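PDB 2HTA: putative glucose-6-phosphate 1-epimerase from Salmonella typhimurium, which probably interconverts the alpha and beta anomers of glucose 6-phosphate, as a hexose-6-phosphate mutarotase of the aldose 1-epimerase family. Local coordinates for residues N18-A22 and V51-F55; L38-L43 and P81-G85; A56-A60 and A113-W118; I94-W98 and W146-L152. One frame throughout, in Å; residues are numbered along the deposited sequence.

Contact 1. Residues N18-A22 and V51-F55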
loop_
_atom_site.group_PDB
_atom_site.type_symbol
_atom_site.label_atom_id
_atom_site.label_comp_id
_atom_site.label_asym_id
_atom_site.label_seq_id
_atom_site.Cartn_x
_atom_site.Cartn_y
_atom_site.Cartn_z
ATOM N N ASN A 18 2.991 -12.566 -12.256
ATOM C CA ASN A 18 3.785 -13.659 -12.864
ATOM C C ASN A 18 4.847 -13.122 -13.853
ATOM O O ASN A 18 5.940 -13.660 -13.960
ATOM C CB ASN A 18 2.857 -14.696 -13.514
ATOM C CG ASN A 18 2.130 -15.520 -12.501
ATOM O OD1 ASN A 18 2.553 -15.581 -11.338
ATOM N ND2 ASN A 18 1.001 -16.133 -12.895
ATOM N N LYS A 19 4.535 -12.026 -14.526
ATOM C CA LYS A 19 5.511 -11.327 -15.405
ATOM C C LYS A 19 6.799 -10.921 -14.641
ATOM O O LYS A 19 7.929 -11.154 -15.102
ATOM C CB LYS A 19 4.869 -10.107 -16.034
ATOM C CG LYS A 19 3.939 -10.417 -17.207
ATOM C CD LYS A 19 3.725 -9.125 -18.074
ATOM N N ILE A 20 6.616 -10.444 -13.419
ATOM C CA ILE A 20 7.716 -9.930 -12.653
ATOM C C ILE A 20 8.602 -11.124 -12.265
ATOM O O ILE A 20 9.830 -11.062 -12.328
ATOM C CB ILE A 20 7.163 -9.191 -11.367
ATOM C CG1 ILE A 20 6.504 -7.881 -11.807
ATOM C CG2 ILE A 20 8.312 -8.970 -10.337
ATOM C CD1 ILE A 20 5.697 -7.167 -10.701
ATOM N N PHE A 21 7.973 -12.206 -11.829
ATOM C CA PHE A 21 8.766 -13.357 -11.352
ATOM C C PHE A 21 9.394 -14.154 -12.520
ATOM O O PHE A 21 10.277 -14.983 -12.298
ATOM C CB PHE A 21 7.896 -14.259 -10.501
ATOM C CG PHE A 21 7.719 -13.734 -9.096
ATOM C CD1 PHE A 21 8.570 -14.148 -8.093
ATOM C CD2 PHE A 21 6.748 -12.782 -8.823
ATOM C CE1 PHE A 21 8.468 -13.631 -6.799
ATOM C CE2 PHE A 21 6.625 -12.257 -7.513
ATOM C CZ PHE A 21 7.502 -12.703 -6.513
ATOM N N ALA A 22 8.959 -13.848 -13.747
ATOM C CA ALA A 22 9.570 -14.456 -14.953
ATOM C C ALA A 22 10.775 -13.675 -15.435
ATOM O O ALA A 22 11.558 -14.171 -16.268
ATOM C CB ALA A 22 8.500 -14.569 -16.064
ATOM N N VAL A 51 7.522 -17.784 0.841
ATOM C CA VAL A 51 6.862 -16.530 0.407
ATOM C C VAL A 51 7.457 -15.998 -0.907
ATOM O O VAL A 51 8.653 -16.048 -1.116
ATOM C CB VAL A 51 7.046 -15.412 1.511
ATOM C CG1 VAL A 51 8.550 -15.214 1.955
ATOM C CG2 VAL A 51 6.349 -14.066 1.059
ATOM N N LYS A 52 6.595 -15.449 -1.746
ATOM C CA LYS A 52 7.023 -14.722 -2.932
ATOM C C LYS A 52 6.537 -13.286 -2.774
ATOM O O LYS A 52 5.395 -13.069 -2.408
ATOM C CB LYS A 52 6.364 -15.326 -4.176
ATOM C CG LYS A 52 7.009 -16.661 -4.561
ATOM C CD LYS A 52 6.338 -17.197 -5.824
ATOM C CE LYS A 52 7.015 -18.530 -6.245
ATOM N NZ LYS A 52 6.147 -19.361 -7.136
ATOM N N ALA A 53 7.413 -12.327 -3.024
ATOM C CA ALA A 53 7.027 -10.907 -2.903
ATOM C C ALA A 53 7.914 -10.081 -3.815
ATOM O O ALA A 53 9.009 -10.510 -4.227
ATOM C CB ALA A 53 7.230 -10.454 -1.419
ATOM N N SER A 54 7.488 -8.868 -4.144
ATOM C CA SER A 54 8.368 -8.067 -5.013
ATOM C C SER A 54 8.111 -6.607 -4.697
ATOM O O SER A 54 7.029 -6.252 -4.210
ATOM C CB SER A 54 8.079 -8.344 -6.507
ATOM O OG SER A 54 6.700 -8.143 -6.847
ATOM N N PHE A 55 9.099 -5.779 -5.017
ATOM C CA PHE A 55 9.070 -4.378 -4.680
ATOM C C PHE A 55 9.604 -3.604 -5.875
ATOM O O PHE A 55 10.438 -4.109 -6.616
ATOM C CB PHE A 55 10.073 -4.118 -3.573
ATOM C CG PHE A 55 9.744 -4.753 -2.256
ATOM C CD1 PHE A 55 9.118 -4.017 -1.238
ATOM C CD2 PHE A 55 10.127 -6.073 -2.005
ATOM C CE1 PHE A 55 8.818 -4.646 0.005
ATOM C CE2 PHE A 55 9.849 -6.693 -0.775
ATOM C CZ PHE A 55 9.213 -5.975 0.224
#

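Contact 2. Residues L38-L43 and P81-G85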
loop_
_atom_site.group_PDB
_atom_site.type_symbol
_atom_site.label_atom_id
_atom_site.label_comp_id
_atom_site.label_asym_id
_atom_site.label_seq_id
_atom_site.Cartn_x
_atom_site.Cartn_y
_atom_site.Cartn_z
ATOM N N LEU A 38 11.855 -4.029 -14.873
ATOM C CA LEU A 38 10.710 -4.032 -15.766
ATOM C C LEU A 38 10.551 -2.615 -16.347
ATOM O O LEU A 38 10.399 -1.629 -15.605
ATOM C CB LEU A 38 9.460 -4.466 -15.048
ATOM C CG LEU A 38 8.210 -4.797 -15.902
ATOM C CD1 LEU A 38 8.454 -5.838 -17.049
ATOM C CD2 LEU A 38 7.143 -5.240 -15.003
ATOM N N ASP A 39 10.648 -2.519 -17.678
ATOM C CA ASP A 39 10.669 -1.201 -18.360
ATOM C C ASP A 39 11.690 -0.282 -17.693
ATOM O O ASP A 39 12.884 -0.630 -17.652
ATOM C CB ASP A 39 9.253 -0.631 -18.409
ATOM C CG ASP A 39 9.062 0.395 -19.545
ATOM O OD1 ASP A 39 10.050 0.711 -20.242
ATOM O OD2 ASP A 39 7.930 0.950 -19.708
ATOM N N ASP A 40 11.260 0.861 -17.141
ATOM C CA ASP A 40 12.178 1.801 -16.503
ATOM C C ASP A 40 12.673 1.364 -15.102
ATOM O O ASP A 40 13.683 1.881 -14.630
ATOM C CB ASP A 40 11.516 3.153 -16.267
ATOM C CG ASP A 40 11.369 3.999 -17.519
ATOM O OD1 ASP A 40 11.921 3.631 -18.578
ATOM O OD2 ASP A 40 10.689 5.057 -17.429
ATOM N N LEU A 41 11.972 0.450 -14.424
ATOM C CA LEU A 41 12.109 0.364 -12.959
ATOM C C LEU A 41 12.859 -0.846 -12.448
ATOM O O LEU A 41 12.583 -1.977 -12.883
ATOM C CB LEU A 41 10.719 0.337 -12.298
ATOM C CG LEU A 41 9.792 1.530 -12.614
ATOM C CD1 LEU A 41 8.515 1.497 -11.776
ATOM C CD2 LEU A 41 10.535 2.851 -12.397
ATOM N N ASP A 42 13.793 -0.579 -11.544
ATOM C CA ASP A 42 14.507 -1.632 -10.885
ATOM C C ASP A 42 13.589 -2.245 -9.819
ATOM O O ASP A 42 12.946 -1.498 -9.090
ATOM C CB ASP A 42 15.733 -1.062 -10.236
ATOM C CG ASP A 42 16.830 -0.830 -11.259
ATOM O OD1 ASP A 42 16.863 -1.573 -12.274
ATOM O OD2 ASP A 42 17.635 0.083 -11.051
ATOM N N LEU A 43 13.494 -3.578 -9.810
ATOM C CA LEU A 43 12.632 -4.325 -8.856
ATOM C C LEU A 43 13.500 -5.217 -7.947
ATOM O O LEU A 43 14.514 -5.745 -8.393
ATOM C CB LEU A 43 11.629 -5.254 -9.585
ATOM C CG LEU A 43 10.827 -4.562 -10.696
ATOM C CD1 LEU A 43 9.781 -5.505 -11.315
ATOM C CD2 LEU A 43 10.110 -3.303 -10.116
ATOM N N PRO A 81 1.815 1.558 -15.689
ATOM C CA PRO A 81 3.148 1.789 -16.216
ATOM C C PRO A 81 4.224 1.397 -15.200
ATOM O O PRO A 81 3.940 1.350 -13.997
ATOM C CB PRO A 81 3.175 3.317 -16.451
ATOM C CG PRO A 81 1.770 3.729 -16.525
ATOM C CD PRO A 81 1.072 2.807 -15.524
ATOM N N PHE A 82 5.421 1.064 -15.691
ATOM C CA PHE A 82 6.653 0.933 -14.912
ATOM C C PHE A 82 7.614 1.967 -15.490
ATOM O O PHE A 82 8.508 1.644 -16.236
ATOM C CB PHE A 82 7.256 -0.490 -14.954
ATOM C CG PHE A 82 6.516 -1.458 -14.074
ATOM C CD1 PHE A 82 7.086 -1.903 -12.875
ATOM C CD2 PHE A 82 5.223 -1.873 -14.397
ATOM C CE1 PHE A 82 6.407 -2.770 -12.046
ATOM C CE2 PHE A 82 4.525 -2.775 -13.541
ATOM C CZ PHE A 82 5.097 -3.177 -12.377
ATOM N N LYS A 83 7.386 3.220 -15.123
ATOM C CA LYS A 83 8.072 4.377 -15.708
ATOM C C LYS A 83 8.616 5.268 -14.594
ATOM O O LYS A 83 7.958 5.494 -13.550
ATOM C CB LYS A 83 7.084 5.220 -16.518
ATOM C CG LYS A 83 6.467 4.555 -17.748
ATOM C CD LYS A 83 7.460 4.353 -18.864
ATOM C CE LYS A 83 6.742 4.003 -20.192
ATOM N NZ LYS A 83 7.815 3.515 -21.130
ATOM N N THR A 84 9.795 5.803 -14.830
ATOM C CA THR A 84 10.432 6.734 -13.922
ATOM C C THR A 84 9.542 7.888 -13.489
ATOM O O THR A 84 9.022 8.667 -14.320
ATOM C CB THR A 84 11.803 7.181 -14.485
ATOM O OG1 THR A 84 12.552 6.001 -14.749
ATOM C CG2 THR A 84 12.568 8.001 -13.472
ATOM N N GLY A 85 9.307 7.953 -12.162
ATOM C CA GLY A 85 8.525 9.060 -11.596
ATOM C C GLY A 85 7.025 8.903 -11.619
ATOM O O GLY A 85 6.309 9.728 -11.056
HETATM O O HOH W 1 5.675 0.752 -18.340
HETATM O O HOH W 2 13.829 4.768 -12.795
HETATM O O HOH W 3 10.624 4.798 -20.828
#

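Contact 3. Residues A56-A60 and A113-W118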
loop_
_atom_site.group_PDB
_atom_site.type_symbol
_atom_site.label_atom_id
_atom_site.label_comp_id
_atom_site.label_asym_id
_atom_site.label_seq_id
_atom_site.Cartn_x
_atom_site.Cartn_y
_atom_site.Cartn_z
ATOM N N ALA A 56 9.186 -2.348 -6.033
ATOM C CA ALA A 56 9.970 -1.438 -6.851
ATOM C C ALA A 56 10.818 -0.600 -5.891
ATOM O O ALA A 56 10.338 -0.167 -4.809
ATOM C CB ALA A 56 9.038 -0.514 -7.675
ATOM N N LEU A 57 12.055 -0.291 -6.317
ATOM C CA LEU A 57 12.871 0.693 -5.607
ATOM C C LEU A 57 12.164 2.027 -5.611
ATOM O O LEU A 57 12.235 2.775 -4.613
ATOM C CB LEU A 57 14.274 0.864 -6.206
ATOM C CG LEU A 57 15.179 -0.353 -5.963
ATOM C CD1 LEU A 57 16.520 -0.199 -6.702
ATOM C CD2 LEU A 57 15.449 -0.576 -4.434
ATOM N N GLN A 58 11.529 2.350 -6.737
ATOM C CA GLN A 58 10.713 3.575 -6.815
ATOM C C GLN A 58 9.525 3.511 -5.871
ATOM O O GLN A 58 8.655 2.642 -6.007
ATOM C CB GLN A 58 10.254 3.829 -8.255
ATOM C CG GLN A 58 9.445 5.096 -8.399
ATOM C CD GLN A 58 9.267 5.402 -9.853
ATOM O OE1 GLN A 58 10.193 5.852 -10.500
ATOM N NE2 GLN A 58 8.099 5.140 -10.367
ATOM N N GLY A 59 9.474 4.409 -4.889
ATOM C CA GLY A 59 8.426 4.341 -3.893
ATOM C C GLY A 59 8.557 3.269 -2.814
ATOM O O GLY A 59 7.593 3.066 -2.048
ATOM N N ALA A 60 9.709 2.591 -2.727
ATOM C CA ALA A 60 9.835 1.368 -1.888
ATOM C C ALA A 60 8.501 0.644 -1.911
ATOM O O ALA A 60 7.883 0.403 -0.854
ATOM C CB ALA A 60 10.198 1.731 -0.445
ATOM N N ALA A 113 6.746 10.705 -2.113
ATOM C CA ALA A 113 7.656 9.560 -1.810
ATOM C C ALA A 113 7.458 8.351 -2.731
ATOM O O ALA A 113 8.413 7.641 -3.038
ATOM C CB ALA A 113 7.483 9.175 -0.354
ATOM N N ARG A 114 6.238 8.161 -3.239
ATOM C CA ARG A 114 5.914 6.992 -4.097
ATOM C C ARG A 114 6.483 7.153 -5.494
ATOM O O ARG A 114 6.438 6.228 -6.334
ATOM C CB ARG A 114 4.409 6.758 -4.117
ATOM C CG ARG A 114 3.572 7.934 -4.717
ATOM C CD ARG A 114 2.133 7.565 -4.579
ATOM N NE ARG A 114 1.238 8.545 -5.173
ATOM C CZ ARG A 114 0.085 8.257 -5.742
ATOM N NH1 ARG A 114 -0.324 6.990 -5.850
ATOM N NH2 ARG A 114 -0.671 9.255 -6.252
ATOM N N ASN A 115 6.965 8.371 -5.785
ATOM C CA ASN A 115 7.486 8.695 -7.128
ATOM C C ASN A 115 9.005 8.668 -7.230
ATOM O O ASN A 115 9.561 8.683 -8.358
ATOM C CB ASN A 115 7.023 10.110 -7.558
ATOM C CG ASN A 115 5.514 10.291 -7.498
ATOM O OD1 ASN A 115 4.951 10.710 -6.464
ATOM N ND2 ASN A 115 4.837 9.930 -8.573
ATOM N N LEU A 116 9.695 8.559 -6.114
ATOM C CA LEU A 116 11.165 8.690 -6.088
ATOM C C LEU A 116 11.857 7.358 -5.783
ATOM O O LEU A 116 11.260 6.506 -5.123
ATOM C CB LEU A 116 11.564 9.712 -5.012
ATOM C CG LEU A 116 11.000 11.120 -5.211
ATOM C CD1 LEU A 116 11.331 11.930 -3.932
ATOM C CD2 LEU A 116 11.663 11.750 -6.471
ATOM N N PRO A 117 13.116 7.189 -6.260
ATOM C CA PRO A 117 13.846 5.982 -5.990
ATOM C C PRO A 117 14.335 5.952 -4.564
ATOM O O PRO A 117 14.981 6.911 -4.110
ATOM C CB PRO A 117 15.027 6.057 -6.978
ATOM C CG PRO A 117 15.190 7.577 -7.306
ATOM C CD PRO A 117 13.852 8.132 -7.140
ATOM N N TRP A 118 14.018 4.860 -3.869
ATOM C CA TRP A 118 14.569 4.572 -2.518
ATOM C C TRP A 118 15.732 3.574 -2.593
ATOM O O TRP A 118 15.787 2.720 -3.476
ATOM C CB TRP A 118 13.533 3.923 -1.595
ATOM C CG TRP A 118 12.270 4.714 -1.316
ATOM C CD1 TRP A 118 11.495 5.386 -2.239
ATOM C CD2 TRP A 118 11.597 4.836 -0.054
ATOM N NE1 TRP A 118 10.389 5.934 -1.616
ATOM C CE2 TRP A 118 10.415 5.617 -0.278
ATOM C CE3 TRP A 118 11.886 4.403 1.238
ATOM C CZ2 TRP A 118 9.483 5.920 0.756
ATOM C CZ3 TRP A 118 10.955 4.703 2.283
ATOM C CH2 TRP A 118 9.783 5.467 2.039
#

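Contact 4. Residues I94-W98 and W146-L152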
loop_
_atom_site.group_PDB
_atom_site.type_symbol
_atom_site.label_atom_id
_atom_site.label_comp_id
_atom_site.label_asym_id
_atom_site.label_seq_id
_atom_site.Cartn_x
_atom_site.Cartn_y
_atom_site.Cartn_z
ATOM N N ILE A 94 3.148 4.055 -0.741
ATOM C CA ILE A 94 3.474 4.838 0.486
ATOM C C ILE A 94 3.124 6.295 0.156
ATOM O O ILE A 94 3.726 6.880 -0.759
ATOM C CB ILE A 94 4.983 4.748 0.849
ATOM C CG1 ILE A 94 5.276 3.284 1.359
ATOM C CG2 ILE A 94 5.418 5.794 1.964
ATOM C CD1 ILE A 94 6.781 3.034 1.376
ATOM N N CYS A 95 2.164 6.832 0.895
ATOM C CA CYS A 95 1.662 8.178 0.627
ATOM C C CYS A 95 2.247 9.090 1.674
ATOM O O CYS A 95 1.853 9.059 2.832
ATOM C CB CYS A 95 0.164 8.216 0.730
ATOM S SG CYS A 95 -0.704 6.927 -0.309
ATOM N N TRP A 96 3.181 9.912 1.255
ATOM C CA TRP A 96 3.922 10.778 2.180
ATOM C C TRP A 96 4.573 11.928 1.396
ATOM O O TRP A 96 5.123 11.693 0.345
ATOM C CB TRP A 96 4.998 9.928 2.861
ATOM C CG TRP A 96 5.671 10.624 4.032
ATOM C CD1 TRP A 96 5.352 10.508 5.343
ATOM C CD2 TRP A 96 6.822 11.499 3.967
ATOM N NE1 TRP A 96 6.192 11.308 6.107
ATOM C CE2 TRP A 96 7.101 11.916 5.279
ATOM C CE3 TRP A 96 7.617 11.980 2.911
ATOM C CZ2 TRP A 96 8.157 12.812 5.584
ATOM C CZ3 TRP A 96 8.681 12.860 3.201
ATOM C CH2 TRP A 96 8.929 13.263 4.532
ATOM N N PRO A 97 4.633 13.167 1.957
ATOM C CA PRO A 97 4.195 13.642 3.257
ATOM C C PRO A 97 2.772 14.219 3.284
ATOM O O PRO A 97 2.453 14.962 4.213
ATOM C CB PRO A 97 5.244 14.731 3.572
ATOM C CG PRO A 97 5.507 15.375 2.208
ATOM C CD PRO A 97 5.302 14.248 1.186
ATOM N N TRP A 98 1.916 13.880 2.313
ATOM C CA TRP A 98 0.473 14.123 2.486
ATOM C C TRP A 98 -0.343 12.991 1.961
ATOM O O TRP A 98 0.125 12.224 1.123
ATOM C CB TRP A 98 -0.014 15.493 1.899
ATOM C CG TRP A 98 0.138 15.579 0.397
ATOM C CD1 TRP A 98 -0.782 15.194 -0.566
ATOM C CD2 TRP A 98 1.283 16.052 -0.297
ATOM N NE1 TRP A 98 -0.265 15.419 -1.823
ATOM C CE2 TRP A 98 0.994 15.954 -1.696
ATOM C CE3 TRP A 98 2.501 16.620 0.113
ATOM C CZ2 TRP A 98 1.913 16.342 -2.687
ATOM C CZ3 TRP A 98 3.421 17.010 -0.886
ATOM C CH2 TRP A 98 3.116 16.861 -2.262
ATOM N N TRP A 146 9.450 21.024 -1.490
ATOM C CA TRP A 146 9.064 20.764 -0.080
ATOM C C TRP A 146 10.303 21.014 0.788
ATOM O O TRP A 146 11.135 20.117 1.030
ATOM C CB TRP A 146 8.477 19.347 0.069
ATOM C CG TRP A 146 7.659 19.082 1.332
ATOM C CD1 TRP A 146 6.414 19.551 1.627
ATOM C CD2 TRP A 146 8.047 18.248 2.440
ATOM N NE1 TRP A 146 6.037 19.109 2.892
ATOM C CE2 TRP A 146 7.010 18.295 3.389
ATOM C CE3 TRP A 146 9.190 17.490 2.728
ATOM C CZ2 TRP A 146 7.071 17.600 4.604
ATOM C CZ3 TRP A 146 9.246 16.792 3.949
ATOM C CH2 TRP A 146 8.183 16.852 4.857
ATOM N N PRO A 147 10.442 22.264 1.260
ATOM C CA PRO A 147 11.667 22.772 1.894
ATOM C C PRO A 147 11.859 22.286 3.317
ATOM O O PRO A 147 11.961 23.107 4.241
ATOM C CB PRO A 147 11.484 24.300 1.821
ATOM C CG PRO A 147 9.981 24.436 2.004
ATOM C CD PRO A 147 9.380 23.292 1.198
ATOM N N HIS A 148 11.969 20.964 3.479
ATOM C CA HIS A 148 12.218 20.321 4.764
ATOM C C HIS A 148 13.170 19.138 4.509
ATOM O O HIS A 148 12.964 18.348 3.572
ATOM C CB HIS A 148 10.927 19.722 5.326
ATOM C CG HIS A 148 9.787 20.684 5.369
ATOM N ND1 HIS A 148 9.579 21.535 6.432
ATOM C CD2 HIS A 148 8.801 20.949 4.474
ATOM C CE1 HIS A 148 8.514 22.294 6.194
ATOM N NE2 HIS A 148 8.026 21.961 5.011
ATOM N N ASP A 149 14.197 19.021 5.322
ATOM C CA ASP A 149 15.006 17.841 5.209
ATOM C C ASP A 149 14.331 16.657 5.895
ATOM O O ASP A 149 13.584 16.826 6.865
ATOM C CB ASP A 149 16.425 18.085 5.673
ATOM C CG ASP A 149 17.255 18.735 4.558
ATOM O OD1 ASP A 149 17.606 18.089 3.479
ATOM O OD2 ASP A 149 17.478 19.910 4.730
ATOM N N PHE A 150 14.605 15.462 5.383
ATOM C CA PHE A 150 13.970 14.273 5.971
ATOM C C PHE A 150 14.791 13.017 5.613
ATOM O O PHE A 150 15.575 13.032 4.651
ATOM C CB PHE A 150 12.514 14.112 5.431
ATOM C CG PHE A 150 12.438 13.744 3.929
ATOM C CD1 PHE A 150 12.270 14.755 2.952
ATOM C CD2 PHE A 150 12.502 12.421 3.505
ATOM C CE1 PHE A 150 12.182 14.397 1.615
ATOM C CE2 PHE A 150 12.485 12.056 2.164
ATOM C CZ PHE A 150 12.296 13.073 1.192
ATOM N N THR A 151 14.614 11.967 6.420
ATOM C CA THR A 151 15.009 10.605 6.045
ATOM C C THR A 151 13.788 9.727 6.372
ATOM O O THR A 151 13.301 9.718 7.524
ATOM C CB THR A 151 16.208 10.106 6.874
ATOM O OG1 THR A 151 17.307 10.995 6.681
ATOM C CG2 THR A 151 16.601 8.716 6.403
ATOM N N LEU A 152 13.282 9.014 5.360
ATOM C CA LEU A 152 12.111 8.185 5.500
ATOM C C LEU A 152 12.604 6.749 5.355
ATOM O O LEU A 152 13.420 6.468 4.453
ATOM C CB LEU A 152 11.176 8.432 4.318
ATOM C CG LEU A 152 9.764 8.955 4.397
ATOM C CD1 LEU A 152 9.015 8.708 3.016
ATOM C CD2 LEU A 152 8.949 8.430 5.578
#

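Contact 1. Residues N18-A22 and V51-F55
Phe21 and Ile20 of helix 14-22 pack on strand 51-56, and the contact is mostly apolar. Phe21 contributes most of it, meeting the strand with the far end of its ring: CZ lies 3.7 Å from Lys52 CB, while Lys52 CD sits over one face. The ring comes this far because CG stands anti to the carbonyl carbon of Phe21 (chi1 -79°), and the aliphatic chain of Lys52, extended beyond CG, passes obliquely across it before its end leads away from the helix. Ile20 adds a smaller patch, with its CG2 methyl 3.9 Å from Ser54 CB.

Polar atoms are touched but not bonded across the contact. Phe21 CZ is 3.5 Å from Ala53 O, which approaches the ring obliquely, whereas Ala53 N meets the ring edge in its plane. Ser54 OG, placed between its own backbone N and carbonyl carbon (chi1 55°), lies 4.1 Å from Ile20 CD1 and has its hydrogen bond with Ser64 OG, so a buried hydroxyl under the helix is satisfied within the sheet.

The short axes run at 90° with a closest approach of 9.6 Å, so the helix lies across the antiparallel sheet. Its side chains also reach both neighbours of strand 51-56: Ile20 packs on Leu43 and Val45 of strand 41-48, and Phe21 on Val45 and on Ser64 of strand 61-67.

Contact 2. Residues L38-L43 and P81-G85
Phe82 is the main bump of this contact, and Leu38, Leu41 and Leu43 form the hollow that takes it. Leu38 CD2 sits over the centre of one ring face, almost exactly on the normal, 3.7 Å from the centroid of the Phe82 ring in a CH-pi contact. The leucine brings that methyl over the ring by turning CG away from its backbone N (chi1 -168°). Leu41 CD1 closes in obliquely, 3.8 Å from Phe82 CD1, and Leu43 CD2 borders the ring edge near its plane. Leu41 in turn wedges against the backbone, its CG 3.6 Å from Phe82 C and its CD2 beside Lys83 C.

Leu38 and Leu41 are the ends of a type II' beta turn that closes the hairpin between strands 33-38 and 41-48; Leu43 follows on the second strand. Met16 of helix 14-22 adds to the packing on both Leu38 and Phe82.

Outside this apolar pocket the turn grips the 81-85 loop by polar bonds. Asp40 N donates to Phe82 O at 3.0 Å, and Asp40 OD2 accepts from Thr84 N at 2.8 Å through its anti lone pair, with an N-H...O angle of 164°. Lys83 bends at chi2 (-70°) and curls back, bringing NZ to the syn side of Asp39 OD2 at 2.9 Å in a salt bridge. That same OD2 accepts a hydrogen bond from a water, which in turn accepts one from Phe82 N, and a second water links Asp40 OD1 to Lys83 NZ, which lie 4.8 Å apart.

Contact 3. Residues A56-A60 and A113-W118
Trp118 lies flat against the turn at Gly59 and Ala60, its indole face turned to their backbone. Gly59 C and Ala60 CB sit on the same face, each 3.4 Å above the plane and offset toward the rim, and the methyl makes a CH-pi contact with the six-membered ring, 25° off its normal. The indole's rotation is fixed from its own segment: NE1 donates to Ala113 O at 3.0 Å, the acceptor lying in the ring plane and the N-H...O angle reaching 175°.

The turn is a type II beta turn from Leu57 to Ala60, linking strands 51-56 and 61-67, and a single beta bridge between Gln58 and Pro117 docks it on the loop that leads into strand 119-125. Its two bonds are Trp118 N to Leu57 O and Gly59 N to Leu116 O, both 2.8 Å. Leu57 O also accepts from Ala60 N, the two donors arriving from opposite faces of its plane.

Gly59 packs tightly here, with CA 3.4 Å from Ala113 O in a CA-H...O contact and 3.7 Å from Arg114 CA. Gln58 extends CG anti to its backbone N (chi1 -178°), setting CG 3.6 Å from Asn115 O; its OE1 accepts from Gly85 N and its NE2 donates to Lys83 O. Arg114, a substrate-binding residue by similarity, points its CB away from the turn, and its NH2 is hydrogen-bonded to Ser109 O.

Contact 4. Residues I94-W98 and W146-L152
An aromatic cluster of Trp96, Trp146 and Phe150 forms this buried contact, with Trp96 at its centre. The indole of Trp96 projects its six-membered ring into the corner formed by the other two, CG standing anti to the backbone N (chi1 -169°). Its edge is directed at the face of Phe150, where CH2 lies 3.6 Å from Phe150 CG; the centroids are 4.9 Å apart and the planes at 58°, an edge-to-face pair. The same CH2 is 3.6 Å from Trp146 CZ3, but there the rings meet obliquely, at 72°.

Both faces of Trp96 are covered. Pro97 CB packs on one, and Leu152 covers the other, its CD2 3.9 Å from the centroid of the five-membered ring and close to the normal. The cluster thus joins the loop just after strand 94-95, in the sheet of His179, to strand 151-158 of the nine-stranded antiparallel sheet and the loop before it. The side chain of Trp96 is about 8 Å from that of Arg114, near the probable substrate site.

Pro97, which follows a cis peptide bond, lays its ring against Trp146: CG is 3.7 Å from the centroid of the six-membered indole ring in a CH-pi contact. The opposite face of that indole is covered by His148 CD2, folded back past an inverse gamma turn centred on Pro147.

The four contacts form a row of neighbours from helix 14-22 to the nine-stranded sheet, with contact 3 nearest the probable active site. Contacts 1 and 2, centres 15 Å apart, share the five-stranded sheet through adjacent strands 41-48 and 51-56. Contact 2 joins contact 3, 10 Å away, by probable hydrogen bonds of Gly85 N to Gln58 OE1 and Gly85 O to Asn115 ND2; contact 3 joins contact 4 at 12 Å by a probable one from Ala113 N to Trp96 O. Along the chain 1-2, 2-3 and 3-4 interleave, whereas 1 closes before 3 and 4 open and 2 before 4. Contacts 2 to 4 connect loops of all three sheets close to Arg114, a probable substrate-binding residue.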